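Local coordinates for hypothetical protein HI1011 (Haemophilus influenzae, PDB 1YZY) that catalyses the ATP-dependent phosphorylation of 3-oxo-tetronate to 3-oxo-tetronate 4-phosphate, as a member of the four-carbon acid sugar kinase family, at residues 2-7 / 43-48; 76-81 / 215-220; 248-253 / 301-306; 349-354 / 403-408. All coordinates share one frame; numbering follows the deposited sequence.

Contact 1: residues 2-7 / 43-48; sequences LGVIAD and AIVISL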
# COMPACT_ATOMS: atom_id res chain seq x y z
N LEU A 2 12.28 2.38 -11.66
CA LEU A 2 12.22 2.70 -10.20
C LEU A 2 11.78 1.51 -9.36
O LEU A 2 10.67 1.01 -9.52
CB LEU A 2 11.27 3.88 -9.92
CG LEU A 2 11.07 4.30 -8.45
CD1 LEU A 2 12.33 4.97 -7.90
CD2 LEU A 2 9.90 5.26 -8.34
N GLY A 3 12.65 1.08 -8.45
CA GLY A 3 12.33 -0.04 -7.59
C GLY A 3 12.10 0.40 -6.16
O GLY A 3 13.00 0.93 -5.52
N VAL A 4 10.90 0.20 -5.64
CA VAL A 4 10.59 0.58 -4.27
C VAL A 4 10.60 -0.66 -3.39
O VAL A 4 10.08 -1.71 -3.78
CB VAL A 4 9.21 1.24 -4.19
CG1 VAL A 4 8.91 1.67 -2.75
CG2 VAL A 4 9.13 2.43 -5.16
N ILE A 5 11.22 -0.54 -2.22
CA ILE A 5 11.28 -1.63 -1.26
C ILE A 5 10.59 -1.13 -0.01
O ILE A 5 11.17 -0.37 0.76
CB ILE A 5 12.73 -2.01 -0.93
CG1 ILE A 5 13.44 -2.50 -2.19
CG2 ILE A 5 12.75 -3.10 0.14
CD1 ILE A 5 14.91 -2.76 -2.00
N ALA A 6 9.34 -1.54 0.18
CA ALA A 6 8.56 -1.11 1.32
C ALA A 6 8.60 -2.07 2.51
O ALA A 6 8.52 -3.28 2.34
CB ALA A 6 7.14 -0.86 0.89
N ASP A 7 8.66 -1.50 3.72
CA ASP A 7 8.74 -2.26 4.96
C ASP A 7 7.41 -2.72 5.58
O ASP A 7 7.37 -3.16 6.74
CB ASP A 7 9.61 -1.51 6.00
CG ASP A 7 8.88 -0.36 6.68
OD1 ASP A 7 7.97 0.27 6.09
OD2 ASP A 7 9.22 -0.09 7.85
N ALA A 43 7.50 1.71 -12.44
CA ALA A 43 7.86 1.46 -11.05
C ALA A 43 7.35 0.11 -10.52
O ALA A 43 6.27 -0.34 -10.88
CB ALA A 43 7.32 2.60 -10.16
N ILE A 44 8.16 -0.53 -9.70
CA ILE A 44 7.78 -1.80 -9.10
C ILE A 44 8.00 -1.66 -7.61
O ILE A 44 9.09 -1.30 -7.18
CB ILE A 44 8.62 -2.98 -9.61
CG1 ILE A 44 8.53 -3.08 -11.13
CG2 ILE A 44 8.12 -4.28 -8.98
CD1 ILE A 44 9.50 -4.08 -11.73
N VAL A 45 6.94 -1.88 -6.83
CA VAL A 45 7.00 -1.80 -5.38
C VAL A 45 6.93 -3.20 -4.77
O VAL A 45 6.02 -3.96 -5.06
CB VAL A 45 5.80 -1.00 -4.82
CG1 VAL A 45 5.91 -0.86 -3.32
CG2 VAL A 45 5.71 0.37 -5.47
N ILE A 46 7.91 -3.57 -3.93
CA ILE A 46 7.88 -4.87 -3.27
C ILE A 46 7.51 -4.67 -1.80
O ILE A 46 8.20 -3.97 -1.06
CB ILE A 46 9.22 -5.64 -3.39
CG1 ILE A 46 9.45 -6.06 -4.84
CG2 ILE A 46 9.21 -6.90 -2.50
CD1 ILE A 46 10.71 -6.85 -5.05
N SER A 47 6.37 -5.24 -1.42
CA SER A 47 5.84 -5.17 -0.06
C SER A 47 6.42 -6.26 0.84
O SER A 47 6.35 -7.45 0.51
CB SER A 47 4.31 -5.28 -0.12
OG SER A 47 3.77 -6.01 0.97
N LEU A 48 7.02 -5.84 1.95
CA LEU A 48 7.62 -6.77 2.91
C LEU A 48 6.95 -6.64 4.28
O LEU A 48 5.96 -5.91 4.44
CB LEU A 48 9.12 -6.51 3.05
CG LEU A 48 10.05 -6.61 1.83
CD1 LEU A 48 11.41 -6.03 2.18
CD2 LEU A 48 10.19 -8.05 1.37

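Contact 2: residues 76-81 / 215-220; sequences QFYFKY and KLVTGG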
# COMPACT_ATOMS: atom_id res chain seq x y z
N GLN A 76 16.90 2.73 -10.22
CA GLN A 76 16.89 3.64 -9.09
C GLN A 76 16.10 2.99 -7.98
O GLN A 76 15.02 2.46 -8.22
CB GLN A 76 16.28 4.99 -9.48
CG GLN A 76 16.27 5.98 -8.32
CD GLN A 76 15.92 7.40 -8.74
OE1 GLN A 76 15.11 7.62 -9.64
NE2 GLN A 76 16.52 8.37 -8.06
N PHE A 77 16.60 3.06 -6.75
CA PHE A 77 15.93 2.41 -5.63
C PHE A 77 15.42 3.34 -4.55
O PHE A 77 16.03 4.37 -4.27
CB PHE A 77 16.84 1.33 -5.06
CG PHE A 77 17.34 0.38 -6.11
CD1 PHE A 77 16.61 -0.76 -6.45
CD2 PHE A 77 18.47 0.70 -6.86
CE1 PHE A 77 16.99 -1.56 -7.51
CE2 PHE A 77 18.86 -0.09 -7.93
CZ PHE A 77 18.12 -1.23 -8.26
N TYR A 78 14.31 2.93 -3.94
CA TYR A 78 13.66 3.71 -2.91
C TYR A 78 13.26 2.83 -1.74
O TYR A 78 12.41 1.96 -1.88
CB TYR A 78 12.41 4.35 -3.52
CG TYR A 78 11.75 5.42 -2.69
CD1 TYR A 78 11.79 6.76 -3.09
CD2 TYR A 78 11.07 5.12 -1.51
CE1 TYR A 78 11.19 7.77 -2.35
CE2 TYR A 78 10.46 6.13 -0.75
CZ TYR A 78 10.52 7.45 -1.18
OH TYR A 78 9.93 8.45 -0.45
N PHE A 79 13.88 3.06 -0.59
CA PHE A 79 13.57 2.33 0.63
C PHE A 79 12.47 3.10 1.34
O PHE A 79 12.71 4.15 1.92
CB PHE A 79 14.83 2.22 1.52
CG PHE A 79 14.58 1.58 2.87
CD1 PHE A 79 13.52 0.70 3.06
CD2 PHE A 79 15.40 1.89 3.95
CE1 PHE A 79 13.27 0.15 4.31
CE2 PHE A 79 15.16 1.35 5.20
CZ PHE A 79 14.09 0.47 5.38
N LYS A 80 11.26 2.57 1.30
CA LYS A 80 10.09 3.20 1.90
C LYS A 80 9.72 2.70 3.28
O LYS A 80 9.45 1.51 3.48
CB LYS A 80 8.90 3.04 0.94
CG LYS A 80 7.52 3.12 1.57
CD LYS A 80 7.01 4.53 1.63
CE LYS A 80 5.61 4.58 2.19
NZ LYS A 80 5.53 4.25 3.64
N TYR A 81 9.65 3.62 4.24
CA TYR A 81 9.28 3.31 5.61
C TYR A 81 8.13 4.21 6.08
O TYR A 81 7.57 4.97 5.28
CB TYR A 81 10.50 3.40 6.54
CG TYR A 81 11.41 4.58 6.29
CD1 TYR A 81 11.01 5.88 6.61
CD2 TYR A 81 12.67 4.40 5.74
CE1 TYR A 81 11.85 6.97 6.39
CE2 TYR A 81 13.52 5.48 5.51
CZ TYR A 81 13.10 6.76 5.85
OH TYR A 81 13.94 7.84 5.66
N LYS A 215 21.31 6.93 -6.65
CA LYS A 215 21.11 5.50 -6.91
C LYS A 215 20.10 4.97 -5.88
O LYS A 215 19.38 4.01 -6.14
CB LYS A 215 22.43 4.76 -6.73
CG LYS A 215 22.65 3.61 -7.66
CD LYS A 215 23.08 4.09 -9.03
CE LYS A 215 23.30 2.92 -9.98
NZ LYS A 215 22.06 2.13 -10.26
N LEU A 216 20.10 5.61 -4.71
CA LEU A 216 19.22 5.25 -3.60
C LEU A 216 18.69 6.44 -2.78
O LEU A 216 19.43 7.37 -2.46
CB LEU A 216 19.95 4.29 -2.64
CG LEU A 216 19.23 3.99 -1.33
CD1 LEU A 216 17.99 3.14 -1.60
CD2 LEU A 216 20.17 3.29 -0.37
N VAL A 217 17.40 6.40 -2.45
CA VAL A 217 16.79 7.43 -1.63
C VAL A 217 15.87 6.72 -0.62
O VAL A 217 15.46 5.59 -0.86
CB VAL A 217 15.98 8.47 -2.46
CG1 VAL A 217 16.86 9.11 -3.54
CG2 VAL A 217 14.77 7.85 -3.08
N THR A 218 15.59 7.36 0.50
CA THR A 218 14.73 6.78 1.53
C THR A 218 13.68 7.79 2.02
O THR A 218 13.84 9.01 1.85
CB THR A 218 15.54 6.24 2.76
OG1 THR A 218 15.79 7.29 3.70
CG2 THR A 218 16.86 5.63 2.33
N GLY A 219 12.56 7.29 2.53
CA GLY A 219 11.53 8.18 3.03
C GLY A 219 10.16 7.55 3.10
O GLY A 219 10.02 6.33 3.04
N GLY A 220 9.15 8.39 3.33
CA GLY A 220 7.78 7.92 3.37
C GLY A 220 7.21 7.97 1.97
O GLY A 220 7.89 7.64 1.00

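Contact 3: residues 248-253 / 301-306; sequences TVVLSG and EFAPMV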
# COMPACT_ATOMS: atom_id res chain seq x y z
N THR A 248 -18.69 -9.50 -13.83
CA THR A 248 -18.21 -8.96 -12.55
C THR A 248 -19.02 -9.52 -11.39
O THR A 248 -20.19 -9.87 -11.54
CB THR A 248 -18.32 -7.40 -12.54
OG1 THR A 248 -17.49 -6.85 -13.57
CG2 THR A 248 -17.91 -6.81 -11.19
N VAL A 249 -18.39 -9.58 -10.21
CA VAL A 249 -19.03 -10.07 -9.00
C VAL A 249 -18.56 -9.29 -7.77
O VAL A 249 -17.40 -8.87 -7.68
CB VAL A 249 -18.80 -11.60 -8.80
CG1 VAL A 249 -17.33 -11.90 -8.52
CG2 VAL A 249 -19.68 -12.14 -7.69
N VAL A 250 -19.49 -9.04 -6.86
CA VAL A 250 -19.21 -8.34 -5.61
C VAL A 250 -19.32 -9.34 -4.48
O VAL A 250 -20.35 -10.02 -4.34
CB VAL A 250 -20.24 -7.18 -5.36
CG1 VAL A 250 -20.03 -6.56 -3.99
CG2 VAL A 250 -20.13 -6.11 -6.44
N LEU A 251 -18.26 -9.48 -3.70
CA LEU A 251 -18.23 -10.39 -2.56
C LEU A 251 -17.93 -9.56 -1.30
O LEU A 251 -16.79 -9.19 -1.05
CB LEU A 251 -17.17 -11.48 -2.79
CG LEU A 251 -17.33 -12.32 -4.08
CD1 LEU A 251 -16.11 -13.16 -4.33
CD2 LEU A 251 -18.57 -13.18 -4.03
N SER A 252 -18.98 -9.30 -0.52
CA SER A 252 -18.91 -8.48 0.69
C SER A 252 -18.98 -9.26 2.01
O SER A 252 -19.98 -9.91 2.29
CB SER A 252 -20.06 -7.47 0.66
OG SER A 252 -19.78 -6.33 1.45
N GLY A 253 -17.94 -9.15 2.83
CA GLY A 253 -17.94 -9.85 4.10
C GLY A 253 -17.81 -8.99 5.35
O GLY A 253 -18.06 -9.47 6.46
N GLU A 301 -27.72 -5.13 -15.07
CA GLU A 301 -26.92 -3.94 -15.30
C GLU A 301 -25.76 -3.86 -14.32
O GLU A 301 -24.64 -3.48 -14.69
CB GLU A 301 -27.78 -2.68 -15.26
CG GLU A 301 -28.71 -2.57 -14.06
CD GLU A 301 -29.62 -1.36 -14.16
OE1 GLU A 301 -29.12 -0.23 -13.94
OE2 GLU A 301 -30.81 -1.53 -14.48
N PHE A 302 -26.02 -4.22 -13.07
CA PHE A 302 -24.98 -4.21 -12.04
C PHE A 302 -24.67 -5.62 -11.55
O PHE A 302 -25.56 -6.46 -11.40
CB PHE A 302 -25.39 -3.30 -10.88
CG PHE A 302 -25.30 -1.83 -11.20
CD1 PHE A 302 -24.13 -1.28 -11.73
CD2 PHE A 302 -26.40 -0.98 -10.98
CE1 PHE A 302 -24.04 0.08 -12.04
CE2 PHE A 302 -26.32 0.38 -11.29
CZ PHE A 302 -25.14 0.91 -11.82
N ALA A 303 -23.38 -5.89 -11.36
CA ALA A 303 -22.90 -7.19 -10.90
C ALA A 303 -23.65 -7.72 -9.68
O ALA A 303 -24.03 -6.96 -8.79
CB ALA A 303 -21.43 -7.11 -10.61
N PRO A 304 -23.89 -9.04 -9.65
CA PRO A 304 -24.61 -9.64 -8.52
C PRO A 304 -23.73 -9.65 -7.26
O PRO A 304 -22.52 -9.81 -7.33
CB PRO A 304 -24.90 -11.05 -9.03
CG PRO A 304 -23.73 -11.35 -9.88
CD PRO A 304 -23.55 -10.06 -10.65
N MET A 305 -24.36 -9.50 -6.11
CA MET A 305 -23.62 -9.46 -4.86
C MET A 305 -24.06 -10.50 -3.83
O MET A 305 -25.22 -10.63 -3.43
CB MET A 305 -23.79 -8.09 -4.20
CG MET A 305 -23.42 -8.05 -2.71
SD MET A 305 -23.50 -6.41 -1.98
CE MET A 305 -25.26 -6.13 -1.82
N VAL A 306 -23.05 -11.26 -3.40
CA VAL A 306 -23.08 -12.28 -2.37
C VAL A 306 -22.43 -11.63 -1.15
O VAL A 306 -21.25 -11.27 -1.19
CB VAL A 306 -22.32 -13.57 -2.70
CG1 VAL A 306 -22.60 -14.61 -1.63
CG2 VAL A 306 -22.71 -14.09 -4.05

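Contact 4: residues 349-354 / 403-408; sequences NFITAG and DFFEYA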
# COMPACT_ATOMS: atom_id res chain seq x y z
N ASN A 349 -13.79 -9.80 -13.20
CA ASN A 349 -13.71 -8.65 -12.30
C ASN A 349 -14.26 -9.02 -10.92
O ASN A 349 -15.41 -9.47 -10.81
CB ASN A 349 -14.52 -7.46 -12.85
CG ASN A 349 -14.14 -7.08 -14.28
OD1 ASN A 349 -14.99 -6.69 -15.07
ND2 ASN A 349 -12.85 -7.15 -14.59
N PHE A 350 -13.46 -8.83 -9.88
CA PHE A 350 -13.88 -9.14 -8.52
C PHE A 350 -13.83 -7.90 -7.63
O PHE A 350 -12.80 -7.25 -7.53
CB PHE A 350 -12.99 -10.22 -7.90
CG PHE A 350 -13.04 -11.54 -8.62
CD1 PHE A 350 -13.80 -12.59 -8.11
CD2 PHE A 350 -12.33 -11.73 -9.79
CE1 PHE A 350 -13.85 -13.82 -8.76
CE2 PHE A 350 -12.38 -12.95 -10.46
CZ PHE A 350 -13.14 -14.00 -9.94
N ILE A 351 -14.95 -7.58 -7.00
CA ILE A 351 -15.03 -6.42 -6.11
C ILE A 351 -15.31 -6.94 -4.71
O ILE A 351 -16.41 -7.37 -4.40
CB ILE A 351 -16.16 -5.47 -6.56
CG1 ILE A 351 -15.94 -5.03 -8.01
CG2 ILE A 351 -16.23 -4.25 -5.65
CD1 ILE A 351 -17.06 -4.21 -8.57
N THR A 352 -14.28 -6.95 -3.86
CA THR A 352 -14.43 -7.43 -2.50
C THR A 352 -14.54 -6.32 -1.45
O THR A 352 -14.14 -5.18 -1.69
CB THR A 352 -13.27 -8.38 -2.12
OG1 THR A 352 -12.02 -7.70 -2.30
CG2 THR A 352 -13.28 -9.62 -3.01
N ALA A 353 -15.14 -6.66 -0.31
CA ALA A 353 -15.31 -5.72 0.78
C ALA A 353 -14.90 -6.40 2.08
O ALA A 353 -15.40 -7.47 2.42
CB ALA A 353 -16.74 -5.25 0.87
N GLY A 354 -14.00 -5.75 2.82
CA GLY A 354 -13.51 -6.32 4.07
C GLY A 354 -12.07 -6.78 3.94
O GLY A 354 -11.67 -7.32 2.91
N ASP A 403 -22.08 5.00 -1.99
CA ASP A 403 -22.34 4.38 -3.28
C ASP A 403 -21.13 3.66 -3.89
O ASP A 403 -21.04 3.53 -5.11
CB ASP A 403 -22.86 5.45 -4.26
CG ASP A 403 -21.79 6.44 -4.70
OD1 ASP A 403 -21.92 6.98 -5.82
OD2 ASP A 403 -20.82 6.69 -3.94
N PHE A 404 -20.23 3.17 -3.05
CA PHE A 404 -19.03 2.50 -3.53
C PHE A 404 -19.22 1.35 -4.54
O PHE A 404 -18.59 1.35 -5.60
CB PHE A 404 -18.17 2.00 -2.38
CG PHE A 404 -17.00 1.17 -2.82
CD1 PHE A 404 -15.91 1.76 -3.46
CD2 PHE A 404 -17.02 -0.22 -2.69
CE1 PHE A 404 -14.87 0.99 -3.97
CE2 PHE A 404 -15.98 -1.00 -3.20
CZ PHE A 404 -14.91 -0.39 -3.84
N PHE A 405 -20.05 0.37 -4.21
CA PHE A 405 -20.23 -0.77 -5.13
C PHE A 405 -20.61 -0.43 -6.55
O PHE A 405 -19.95 -0.89 -7.48
CB PHE A 405 -21.15 -1.83 -4.54
CG PHE A 405 -20.59 -2.49 -3.32
CD1 PHE A 405 -19.28 -2.95 -3.32
CD2 PHE A 405 -21.34 -2.61 -2.17
CE1 PHE A 405 -18.72 -3.51 -2.18
CE2 PHE A 405 -20.80 -3.16 -1.02
CZ PHE A 405 -19.48 -3.62 -1.03
N GLU A 406 -21.67 0.36 -6.73
CA GLU A 406 -22.09 0.74 -8.08
C GLU A 406 -21.09 1.69 -8.74
O GLU A 406 -20.83 1.59 -9.95
CB GLU A 406 -23.50 1.33 -8.10
CG GLU A 406 -23.69 2.61 -7.31
CD GLU A 406 -25.06 3.23 -7.56
OE1 GLU A 406 -25.35 3.63 -8.71
OE2 GLU A 406 -25.87 3.29 -6.60
N TYR A 407 -20.51 2.59 -7.94
CA TYR A 407 -19.52 3.55 -8.45
C TYR A 407 -18.30 2.85 -9.04
O TYR A 407 -17.84 3.21 -10.13
CB TYR A 407 -19.07 4.52 -7.35
CG TYR A 407 -18.13 5.58 -7.88
CD1 TYR A 407 -18.54 6.45 -8.89
CD2 TYR A 407 -16.81 5.66 -7.43
CE1 TYR A 407 -17.67 7.38 -9.44
CE2 TYR A 407 -15.92 6.59 -7.98
CZ TYR A 407 -16.36 7.44 -8.99
OH TYR A 407 -15.49 8.35 -9.56
N ALA A 408 -17.75 1.89 -8.30
CA ALA A 408 -16.60 1.12 -8.75
C ALA A 408 -16.83 0.58 -10.16
O ALA A 408 -15.91 0.50 -10.97
CB ALA A 408 -16.34 -0.02 -7.79

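Contact 1: residues 2-7 / 43-48
Two neighbouring parallel strands of the sugar-binding N-terminal domain, 3-6 and 43-47, meet along the backbones of Leu-2 to Ala-6 and Ala-43 to Leu-48. Their axes approach to 4.7 Å with the chain directions 17° apart, and five N-H...O=C bonds alternate between the strands. The sequence starts with Ile-44 N giving to Leu-2 O at 3.0 Å and finishes with Leu-48 N giving to Ala-6 O, the most bent of the five at 140°. Between these, Ile-44 O receives Val-4 N at 2.8 Å and Val-4 O receives Ile-46 N. Val-4 thus bonds to two residues, two apart on the other strand, the mark of parallel pairing. Val-4 and Val-45 lie side by side on the face covered by helix 9-20, where Ala-6 touches Ala-12. With CG2 beside its own backbone N, Val-45 lays that methyl against Val-4 CB at 3.8 Å. On the other face Ile-5, Ile-44 and Ile-46 pack against helix 55-71, meeting Leu-69 and Trp-68. Past the strand ends Asp-7 forms a salt bridge with Arg-51. On the isoleucine face, Ile-5 holds CG2 anti to its backbone N (chi1 -62° for CG1), and this branch meets Leu-48 CD1 at 3.8 Å.

Contact 2: residues 76-81 / 215-220
Residues 76-81 run parallel to 215-220, the strand axes 4.7 Å apart and 21° between their directions, joined by five backbone hydrogen bonds; Phe-77 N to Lys-215 O is the first and Tyr-81 N to Gly-219 O the last. On one face Phe-77 CB meets Leu-216 CD1 at 4.1 Å. Farther along it, Thr-218 CG2 comes equally near Phe-79 CB. On the opposite face the Tyr-78 ring has Val-217 O over one face, while its hydroxyl gives a hydrogen bond of 2.6 Å to Gly-220 O from above the carbonyl plane, 36° out of it. Both strands belong to the parallel sheet of the sugar-binding domain, with 216-219 at its outer edge and helix 221-232 starting directly after Gly-220. Gly-219, without a side chain, lets Tyr-78 OH lie 3.7 Å from its C. With CG between the backbone N and the carbonyl carbon (chi1 42°), Tyr-81 brings its ring across Thr-218, and Gly-219 O lies 3.7 Å above the ring plane, toward the rim. Tyr-81 OH gives a 2.8 Å hydrogen bond to Thr-218 OG1, which is also bonded to Val-110 O. Lys-80 bends at chi2, laying CD near Gly-220 O, and at chi4, where NZ gives a hydrogen bond to Tyr-81 O at 2.7 Å.

Contact 3: residues 248-253 / 301-306
Backbone hydrogen bonds join Val-250 and Ser-252 to Pro-304 and Val-306. Val-250 is held through both its polar atoms: its N gives to Pro-304 O at 3.2 Å with a nearly straight N-H...O angle of 173°, and its O accepts Val-306 N at 3.1 Å. Ser-252 N then gives to Val-306 O. The pairs Val-250 with Met-305 and Leu-251 with Val-306 are therefore in parallel register, and two CA-H...O contacts, from Met-305 CA to Val-250 O and from Leu-251 CA to Val-306 O, accompany these bonds.

These are adjoining strands, 248-252 and 305-307, of the parallel part of the nucleotide-binding C-terminal domain, with 349-353 on the other side of 248-252. The ATP site assigned by similarity is close: the side chain of Leu-251 is about 5 Å from that of Thr-357.

Apolar contacts occupy both faces. Val-250 CB meets Met-305 CB at 3.8 Å, and Val-250 CG1, anti to its backbone N (chi1 174°), crosses the methionine chain at CG, 3.9 Å away, and also meets SD. On the reverse face Leu-251 and Val-306 lie side by side, the leucine CD2 being 4.0 Å from Val-306 CB. Before the second strand begins, Ala-303 points its CB at the first, packing on Thr-248 CG2 at 3.6 Å. Ala-303 CB also makes a van der Waals contact with the carbonyl oxygen of Thr-248, as does Pro-304 CD, 3.5 Å from Thr-248 O.

Other polar bonds go to neighbours outside the pair. Ser-252 OG is hydrogen-bonded to Thr-309 OG1, just beyond strand 305-307, and the backbone O of Ala-303 is bonded to Tyr-266 OH of helix 257-266.

Contact 4: residues 349-354 / 403-408
Ile-351 is the main bump on the strand side, and it fits among Phe-404, Phe-405 and Ala-408 on one flank of helix 404-410. Its two branches divide the work. CG2, anti to the backbone N, lies 4.1 Å from Phe-404 CE2 and equally far from Phe-405 CD1, in the notch between these consecutive rings. CD1, at the end of an extended chain (chi2 174°), goes instead to the methyl of Ala-408, 4.3 Å from its CB. The small Ala-353 forms the complementary hollow, two residues along on the same side of the strand: Phe-405 brings its edge up to it, so that CZ lies 3.7 Å from Ala-353 CB. Both strand groups meet Phe-405 near its ring plane. The ring reaches there because chi1 of -65° sets CG anti to the carbonyl carbon, although the bond to CB points neither at the strand nor away from it. Between the aromatics, Phe-405 CE1 lies in the plane of the Phe-404 ring, at its edge.

No hydrogen bond crosses; the short axes pass 10.2 Å apart at 158°, nearly antiparallel, as a helix packed on a sheet of the nucleotide-binding domain. Gly-354, assigned to ATP binding by similarity, occupies the N-cap position of helix 355-365. Helix 257-266 touches Phe-405 through Gln-262 and Val-263, while strands 248-252 and 391-395 flank 349-353 and supply Val-250 and Lys-395 beside the two rings.

Contacts 1 and 2 lie in the sugar-binding N-terminal domain and contacts 3 and 4 in the nucleotide-binding C-terminal domain, coming one after another along the chain. Centres are 9 Å apart within the first pair, where strand 3-6 borders strand 77-80 and Ile-5 N lies 2.8 Å from Tyr-78 O. In the second pair the centres are 7 Å apart, with strand 248-252 beside 349-353 and Val-249 O 2.9 Å from Ile-351 N. Between the pairs the gap is wide: contacts 2 and 3, on opposite sides of the chain's centre, have centres about 39 Å apart. Contacts 1 to 3 pair parallel strands; contact 4 packs a helix on the strand next to contact 3. This separation is consistent with sugar and ATP being bound by different domains.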